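Local coordinates for diacylglycerol O-acyltransferase (PDB 6CHJ), which probably transfers the acyl group of acyl-CoA to diacylglycerol, forming triacylglycerol, and also acts as a wax ester synthase, at residues Q18-V23 with G237-A242; A102-L107 with A129-V134. One frame throughout, in Å; residues are numbered along the deposited sequence.

Contact 1: residues Q18-V23 with G237-A242; sequences QQPMHV and GSRRFA
Arg-239 reaches from the start of a strand to the backbone of Gln-18 and Gln-19 and to the ring of Pro-20. Its CB is directed at that loop, and CG lies beside the backbone N. A bend at chi2 (-64°) followed by an extended chi3 carries CD and NE to the guanidinium. NE makes a weak, long ion pair with Asp-404, while CZ comes 3.6 Å from Gln-18 O. NH1 turns back along its own chain: it donates to Ser-238 O at 3.0 Å, approaching from above the carbonyl plane, and also to Thr-236 O just before the segment.

Arg-239 NH2 carries the contact across, donating to Gln-18 O at 2.6 Å with an N-H...O angle of 156°; the acceptor lies close to the guanidinium plane, whereas the donor is tilted 29° from the carbonyl plane. A water in the same guanidinium plane, 3.0 Å from NH2, donates in turn to Pro-20 O, linking a second carbonyl to the same nitrogen. Gln-19 CA lies at the guanidinium edge, and Pro-20 CD comes obliquely to 3.7 Å from NH2. Gly-237 CA adds a CH...O contact of 3.6 Å to Gln-18 O.

Strand 239-247, outermost within this chain in one six-stranded sheet, thus meets the loop leading into strand 22-30 of the other. Helix 93-105 touches both: its Ser-105 OG bonds Arg-239 N, and His-104 O bonds His-22 NE2. Gly-237 N bonds Asp-109 of the second subunit.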
ATOM      1  N   GLN B  18      11.328  -2.169  -1.160  1.00 53.95           N
ATOM      2  CA  GLN B  18      11.259  -3.488  -1.774  1.00 53.81           C
ATOM      3  C   GLN B  18      11.135  -4.620  -0.751  1.00 50.85           C
ATOM      4  O   GLN B  18      10.792  -5.750  -1.129  1.00 45.60           O
ATOM      5  CB  GLN B  18      12.473  -3.705  -2.684  1.00 52.40           C
ATOM      6  CG  GLN B  18      13.817  -3.925  -1.968  1.00 56.23           C
ATOM      7  CD  GLN B  18      14.445  -2.625  -1.432  1.00 67.18           C
ATOM      8  OE1 GLN B  18      13.893  -1.517  -1.615  1.00 59.79           O
ATOM      9  NE2 GLN B  18      15.626  -2.755  -0.793  1.00 63.46           N
ATOM     10  N   GLN B  19      11.361  -4.337   0.531  1.00 48.90           N
ATOM     11  CA  GLN B  19      11.218  -5.329   1.596  1.00 40.99           C
ATOM     12  C   GLN B  19      10.502  -4.686   2.783  1.00 46.41           C
ATOM     13  O   GLN B  19      11.122  -4.322   3.792  1.00 46.86           O
ATOM     14  CB  GLN B  19      12.586  -5.895   2.001  1.00 47.43           C
ATOM     15  CG  GLN B  19      13.707  -4.829   2.279  1.00 50.85           C
ATOM     16  CD  GLN B  19      15.114  -5.415   2.281  1.00 50.85           C
ATOM     17  OE1 GLN B  19      15.546  -6.051   1.317  1.00 48.55           O
ATOM     18  NE2 GLN B  19      15.838  -5.183   3.363  1.00 55.17           N
ATOM     19  N   PRO B  20       9.181  -4.533   2.711  1.00 44.18           N
ATOM     20  CA  PRO B  20       8.463  -4.178   3.931  1.00 46.74           C
ATOM     21  C   PRO B  20       8.761  -5.218   5.006  1.00 49.92           C
ATOM     22  O   PRO B  20       9.049  -6.390   4.722  1.00 41.35           O
ATOM     23  CB  PRO B  20       6.999  -4.178   3.500  1.00 43.28           C
ATOM     24  CG  PRO B  20       7.059  -3.870   2.048  1.00 45.19           C
ATOM     25  CD  PRO B  20       8.286  -4.548   1.542  1.00 41.67           C
ATOM     26  N   MET B  21       8.755  -4.753   6.245  1.00 48.47           N
ATOM     27  CA  MET B  21       9.132  -5.561   7.389  1.00 50.88           C
ATOM     28  C   MET B  21       7.934  -5.765   8.314  1.00 46.00           C
ATOM     29  O   MET B  21       8.042  -5.708   9.539  1.00 51.04           O
ATOM     30  CB  MET B  21      10.336  -4.927   8.103  1.00 50.43           C
ATOM     31  CG  MET B  21      11.634  -4.948   7.258  1.00 51.04           C
ATOM     32  SD  MET B  21      12.225  -6.607   6.740  1.00 55.29           S
ATOM     33  CE  MET B  21      12.217  -7.422   8.290  1.00 54.14           C
ATOM     34  N   HIS B  22       6.768  -5.970   7.722  1.00 49.31           N
ATOM     35  CA  HIS B  22       5.574  -6.326   8.469  1.00 47.18           C
ATOM     36  C   HIS B  22       5.239  -7.795   8.218  1.00 44.75           C
ATOM     37  O   HIS B  22       5.508  -8.333   7.145  1.00 45.99           O
ATOM     38  CB  HIS B  22       4.389  -5.433   8.084  1.00 46.51           C
ATOM     39  CG  HIS B  22       4.028  -5.475   6.626  1.00 47.18           C
ATOM     40  ND1 HIS B  22       4.422  -4.504   5.729  1.00 41.56           N
ATOM     41  CD2 HIS B  22       3.291  -6.364   5.915  1.00 42.70           C
ATOM     42  CE1 HIS B  22       3.963  -4.800   4.528  1.00 40.43           C
ATOM     43  NE2 HIS B  22       3.278  -5.928   4.611  1.00 41.02           N
ATOM     44  N   VAL B  23       4.658  -8.444   9.215  1.00 45.70           N
ATOM     45  CA  VAL B  23       4.102  -9.768   9.030  1.00 46.59           C
ATOM     46  C   VAL B  23       2.593  -9.642   8.884  1.00 45.62           C
ATOM     47  O   VAL B  23       2.012  -8.578   9.091  1.00 45.72           O
ATOM     48  CB  VAL B  23       4.463 -10.718  10.188  1.00 49.93           C
ATOM     49  CG1 VAL B  23       5.975 -10.701  10.443  1.00 50.84           C
ATOM     50  CG2 VAL B  23       3.664 -10.314  11.443  1.00 49.11           C
ATOM     51  N   GLY B 237       9.189  -4.690  -4.491  1.00 47.34           N
ATOM     52  CA  GLY B 237       8.262  -4.643  -3.384  1.00 52.99           C
ATOM     53  C   GLY B 237       6.890  -5.250  -3.632  1.00 52.12           C
ATOM     54  O   GLY B 237       6.018  -5.135  -2.762  1.00 56.54           O
ATOM     55  N   SER B 238       6.656  -5.878  -4.780  1.00 43.73           N
ATOM     56  CA  SER B 238       5.365  -6.491  -5.064  1.00 50.66           C
ATOM     57  C   SER B 238       5.407  -7.958  -4.655  1.00 51.07           C
ATOM     58  O   SER B 238       6.429  -8.636  -4.818  1.00 49.72           O
ATOM     59  CB  SER B 238       4.984  -6.353  -6.543  1.00 50.62           C
ATOM     60  OG  SER B 238       5.915  -7.023  -7.380  1.00 57.62           O
ATOM     61  N   ARG B 239       4.300  -8.432  -4.101  1.00 45.15           N
ATOM     62  CA  ARG B 239       4.233  -9.732  -3.469  1.00 44.78           C
ATOM     63  C   ARG B 239       3.253 -10.617  -4.213  1.00 46.84           C
ATOM     64  O   ARG B 239       2.302 -10.139  -4.826  1.00 49.69           O
ATOM     65  CB  ARG B 239       3.819  -9.610  -1.995  1.00 46.32           C
ATOM     66  CG  ARG B 239       4.857  -8.887  -1.133  1.00 41.69           C
ATOM     67  CD  ARG B 239       6.162  -9.686  -1.083  1.00 41.12           C
ATOM     68  NE  ARG B 239       7.239  -8.969  -0.410  1.00 41.33           N
ATOM     69  CZ  ARG B 239       8.162  -8.259  -1.045  1.00 40.54           C
ATOM     70  NH1 ARG B 239       8.121  -8.168  -2.368  1.00 41.39           N
ATOM     71  NH2 ARG B 239       9.105  -7.629  -0.359  1.00 38.93           N
ATOM     72  N   ARG B 240       3.535 -11.909  -4.194  1.00 51.17           N
ATOM     73  CA  ARG B 240       2.590 -12.938  -4.575  1.00 50.63           C
ATOM     74  C   ARG B 240       2.447 -13.870  -3.387  1.00 53.75           C
ATOM     75  O   ARG B 240       3.453 -14.390  -2.880  1.00 49.00           O
ATOM     76  CB  ARG B 240       3.047 -13.709  -5.819  1.00 52.64           C
ATOM     77  CG  ARG B 240       1.937 -13.852  -6.855  1.00 62.92           C
ATOM     78  CD  ARG B 240       2.221 -14.943  -7.875  1.00 66.80           C
ATOM     79  NE  ARG B 240       1.172 -15.035  -8.885  1.00 67.85           N
ATOM     80  CZ  ARG B 240      -0.052 -15.510  -8.655  1.00 75.79           C
ATOM     81  NH1 ARG B 240      -0.390 -15.938  -7.438  1.00 76.02           N
ATOM     82  NH2 ARG B 240      -0.945 -15.557  -9.639  1.00 68.79           N
ATOM     83  N   PHE B 241       1.206 -14.044  -2.929  1.00 49.51           N
ATOM     84  CA  PHE B 241       0.883 -14.882  -1.787  1.00 49.38           C
ATOM     85  C   PHE B 241       0.131 -16.125  -2.244  1.00 49.44           C
ATOM     86  O   PHE B 241      -0.791 -16.047  -3.058  1.00 50.59           O
ATOM     87  CB  PHE B 241       0.039 -14.130  -0.768  1.00 52.20           C
ATOM     88  CG  PHE B 241      -0.281 -14.933   0.458  1.00 52.09           C
ATOM     89  CD1 PHE B 241       0.734 -15.528   1.197  1.00 51.92           C
ATOM     90  CD2 PHE B 241      -1.586 -15.085   0.878  1.00 46.75           C
ATOM     91  CE1 PHE B 241       0.444 -16.258   2.337  1.00 49.66           C
ATOM     92  CE2 PHE B 241      -1.879 -15.822   2.017  1.00 49.55           C
ATOM     93  CZ  PHE B 241      -0.871 -16.402   2.744  1.00 46.79           C
ATOM     94  N   ALA B 242       0.539 -17.276  -1.717  1.00 56.22           N
ATOM     95  CA  ALA B 242      -0.063 -18.563  -2.055  1.00 56.88           C
ATOM     96  C   ALA B 242      -0.175 -19.360  -0.770  1.00 55.77           C
ATOM     97  O   ALA B 242       0.832 -19.588  -0.086  1.00 54.76           O
ATOM     98  CB  ALA B 242       0.764 -19.329  -3.094  1.00 47.39           C
TER
HETATM   99  O   HOH W   1       9.361  -7.814   2.672  1.00 41.57           O

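Contact 2: residues A102-L107 with A129-V134; sequences AEHSHL and ALYTKV
In both Tyr-131 (chi1 169°) and His-104 (chi1 -160°), CG stands anti to the backbone N, and the two side chains meet at about a right angle. The phenol OH lies at the edge of the imidazole, near its plane, 2.8 Å from His-104 ND1; either could be the donor. Glu-103 CG approaches the tyrosine ring obliquely, 3.7 Å from CE2. A phenylalanine in place of Tyr-131 would probably leave His-104 ND1 without its hydroxyl mate.

Helix 93-105 here packs on strand 127-135, an inner strand of a mixed sheet that runs directly into the HHxxxDG signature of this acyltransferase family. Lys-133, bent at chi3 (-52°), brings NZ to the carboxy-terminal end of the helix. Lys-133 NZ donates to His-106 O at 3.1 Å, in the carbonyl plane on a lone pair, and to Glu-103 O at 2.5 Å, a length so short that its exact value is doubtful. The Glu-103 carboxylate is held by a long salt bridge, OE2 to Lys-133 NZ 3.7 Å. With Glu-116 OE1 close to that OE2 and in a weak, long ion pair with NZ, the ammonium probably eases repulsion between two carboxylates. The ring of His-106 stacks on His-106 of the second subunit.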
ATOM      1  N   ALA B 102      -1.578  -8.004  -2.999  1.00 44.95           N
ATOM      2  CA  ALA B 102      -1.587  -6.547  -3.135  1.00 45.56           C
ATOM      3  C   ALA B 102      -1.449  -5.859  -1.781  1.00 44.45           C
ATOM      4  O   ALA B 102      -0.625  -4.956  -1.609  1.00 44.89           O
ATOM      5  CB  ALA B 102      -2.882  -6.095  -3.824  1.00 36.97           C
ATOM      6  N   GLU B 103      -2.264  -6.261  -0.805  1.00 42.61           N
ATOM      7  CA  GLU B 103      -2.261  -5.549   0.465  1.00 45.09           C
ATOM      8  C   GLU B 103      -0.958  -5.781   1.243  1.00 46.81           C
ATOM      9  O   GLU B 103      -0.455  -4.860   1.895  1.00 49.75           O
ATOM     10  CB  GLU B 103      -3.486  -5.956   1.285  1.00 46.21           C
ATOM     11  CG  GLU B 103      -3.777  -5.008   2.426  1.00 55.05           C
ATOM     12  CD  GLU B 103      -3.889  -3.543   1.974  1.00 55.09           C
ATOM     13  OE1 GLU B 103      -4.579  -3.280   0.966  1.00 48.11           O
ATOM     14  OE2 GLU B 103      -3.274  -2.665   2.633  1.00 55.44           O
ATOM     15  N   HIS B 104      -0.373  -6.987   1.158  1.00 45.14           N
ATOM     16  CA  HIS B 104       0.868  -7.279   1.876  1.00 38.73           C
ATOM     17  C   HIS B 104       2.072  -6.525   1.292  1.00 40.18           C
ATOM     18  O   HIS B 104       3.040  -6.275   2.017  1.00 40.98           O
ATOM     19  CB  HIS B 104       1.129  -8.794   1.867  1.00 42.60           C
ATOM     20  CG  HIS B 104       2.076  -9.247   2.931  1.00 43.07           C
ATOM     21  ND1 HIS B 104       1.713  -9.331   4.260  1.00 40.84           N
ATOM     22  CD2 HIS B 104       3.382  -9.609   2.870  1.00 33.08           C
ATOM     23  CE1 HIS B 104       2.756  -9.722   4.974  1.00 45.37           C
ATOM     24  NE2 HIS B 104       3.775  -9.914   4.153  1.00 41.17           N
ATOM     25  N   SER B 105       2.037  -6.165  -0.003  1.00 39.70           N
ATOM     26  CA  SER B 105       3.081  -5.336  -0.616  1.00 41.99           C
ATOM     27  C   SER B 105       3.248  -3.961   0.041  1.00 46.03           C
ATOM     28  O   SER B 105       4.334  -3.386  -0.026  1.00 48.26           O
ATOM     29  CB  SER B 105       2.759  -5.102  -2.088  1.00 39.10           C
ATOM     30  OG  SER B 105       2.563  -6.318  -2.769  1.00 52.02           O
ATOM     31  N   HIS B 106       2.189  -3.382   0.608  1.00 46.02           N
ATOM     32  CA  HIS B 106       2.201  -1.961   0.946  1.00 44.99           C
ATOM     33  C   HIS B 106       2.897  -1.697   2.273  1.00 45.51           C
ATOM     34  O   HIS B 106       2.541  -2.292   3.301  1.00 47.50           O
ATOM     35  CB  HIS B 106       0.774  -1.415   1.018  1.00 42.17           C
ATOM     36  CG  HIS B 106      -0.011  -1.626  -0.234  1.00 48.38           C
ATOM     37  ND1 HIS B 106       0.524  -1.432  -1.491  1.00 40.64           N
ATOM     38  CD2 HIS B 106      -1.284  -2.050  -0.426  1.00 46.47           C
ATOM     39  CE1 HIS B 106      -0.390  -1.711  -2.401  1.00 41.17           C
ATOM     40  NE2 HIS B 106      -1.492  -2.097  -1.781  1.00 45.94           N
ATOM     41  N   LEU B 107       3.873  -0.785   2.237  1.00 45.71           N
ATOM     42  CA  LEU B 107       4.464  -0.207   3.440  1.00 49.01           C
ATOM     43  C   LEU B 107       3.404   0.317   4.394  1.00 47.46           C
ATOM     44  O   LEU B 107       2.420   0.938   3.978  1.00 58.46           O
ATOM     45  CB  LEU B 107       5.385   0.954   3.065  1.00 47.31           C
ATOM     46  CG  LEU B 107       6.791   0.630   2.582  1.00 49.62           C
ATOM     47  CD1 LEU B 107       7.549   1.928   2.400  1.00 51.77           C
ATOM     48  CD2 LEU B 107       7.541  -0.333   3.524  1.00 52.45           C
ATOM     49  N   ALA B 129     -13.263 -13.362   5.339  1.00 52.75           N
ATOM     50  CA  ALA B 129     -11.840 -13.465   5.647  1.00 58.67           C
ATOM     51  C   ALA B 129     -11.376 -12.298   6.510  1.00 53.83           C
ATOM     52  O   ALA B 129     -11.906 -11.188   6.433  1.00 60.47           O
ATOM     53  CB  ALA B 129     -10.976 -13.521   4.376  1.00 54.42           C
ATOM     54  N   LEU B 130     -10.370 -12.559   7.336  1.00 48.51           N
ATOM     55  CA  LEU B 130      -9.642 -11.504   8.026  1.00 54.13           C
ATOM     56  C   LEU B 130      -8.208 -11.539   7.529  1.00 50.34           C
ATOM     57  O   LEU B 130      -7.537 -12.573   7.647  1.00 42.07           O
ATOM     58  CB  LEU B 130      -9.669 -11.669   9.547  1.00 47.14           C
ATOM     59  CG  LEU B 130     -10.829 -11.148  10.381  1.00 60.48           C
ATOM     60  CD1 LEU B 130     -10.351 -11.015  11.816  1.00 58.96           C
ATOM     61  CD2 LEU B 130     -11.427  -9.821   9.845  1.00 55.35           C
ATOM     62  N   TYR B 131      -7.740 -10.417   6.983  1.00 49.36           N
ATOM     63  CA  TYR B 131      -6.322 -10.227   6.709  1.00 44.62           C
ATOM     64  C   TYR B 131      -5.781  -9.197   7.681  1.00 46.12           C
ATOM     65  O   TYR B 131      -6.163  -8.022   7.614  1.00 53.49           O
ATOM     66  CB  TYR B 131      -6.046  -9.799   5.272  1.00 41.40           C
ATOM     67  CG  TYR B 131      -4.598  -9.345   5.121  1.00 44.24           C
ATOM     68  CD1 TYR B 131      -3.541 -10.275   5.118  1.00 46.60           C
ATOM     69  CD2 TYR B 131      -4.290  -7.993   5.051  1.00 49.51           C
ATOM     70  CE1 TYR B 131      -2.224  -9.861   5.015  1.00 50.09           C
ATOM     71  CE2 TYR B 131      -2.979  -7.559   4.961  1.00 57.95           C
ATOM     72  CZ  TYR B 131      -1.949  -8.489   4.937  1.00 49.10           C
ATOM     73  OH  TYR B 131      -0.680  -8.004   4.827  1.00 45.24           O
ATOM     74  N   THR B 132      -4.859  -9.628   8.539  1.00 44.70           N
ATOM     75  CA  THR B 132      -4.258  -8.799   9.573  1.00 48.86           C
ATOM     76  C   THR B 132      -2.793  -8.548   9.250  1.00 49.43           C
ATOM     77  O   THR B 132      -2.077  -9.466   8.861  1.00 50.63           O
ATOM     78  CB  THR B 132      -4.382  -9.476  10.940  1.00 47.22           C
ATOM     79  OG1 THR B 132      -5.758  -9.782  11.180  1.00 54.42           O
ATOM     80  CG2 THR B 132      -3.870  -8.583  12.053  1.00 50.23           C
ATOM     81  N   LYS B 133      -2.348  -7.306   9.427  1.00 53.73           N
ATOM     82  CA  LYS B 133      -0.992  -6.883   9.081  1.00 48.13           C
ATOM     83  C   LYS B 133      -0.420  -6.167  10.291  1.00 50.00           C
ATOM     84  O   LYS B 133      -0.995  -5.168  10.739  1.00 56.15           O
ATOM     85  CB  LYS B 133      -1.014  -5.948   7.857  1.00 50.47           C
ATOM     86  CG  LYS B 133       0.335  -5.415   7.398  1.00 51.77           C
ATOM     87  CD  LYS B 133       0.235  -4.174   6.510  1.00 48.23           C
ATOM     88  CE  LYS B 133      -0.715  -4.346   5.326  1.00 50.16           C
ATOM     89  NZ  LYS B 133      -0.090  -3.760   4.092  1.00 43.64           N
ATOM     90  N   VAL B 134       0.694  -6.662  10.835  1.00 47.04           N
ATOM     91  CA  VAL B 134       1.352  -5.987  11.954  1.00 54.35           C
ATOM     92  C   VAL B 134       2.842  -5.880  11.677  1.00 52.26           C
ATOM     93  O   VAL B 134       3.458  -6.828  11.177  1.00 51.31           O
ATOM     94  CB  VAL B 134       1.116  -6.697  13.306  1.00 55.69           C
ATOM     95  CG1 VAL B 134       1.719  -5.870  14.452  1.00 54.59           C
ATOM     96  CG2 VAL B 134      -0.368  -6.894  13.545  1.00 57.49           C
TER

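How the contacts relate
From the N terminus the chain enters contact 1 at 18-23, just before and into strand 22-30, and leaves that contact open until 237-242 returns to it. Within this long loop, contact 2 closes a much shorter one, from the end of helix 93-105 to strand 127-135, so the two are nested, with centres about 9 Å apart. They also touch directly: His-22 NE2 lies 2.6 Å from His-104 O, and Val-23 N lies 2.8 Å from Val-134 O, where strands 22-30 and 127-135 are neighbours in one sheet. Contact 2 ties the helix to this sheet; contact 1 ties its entrance to the other sheet. Both reach the second subunit.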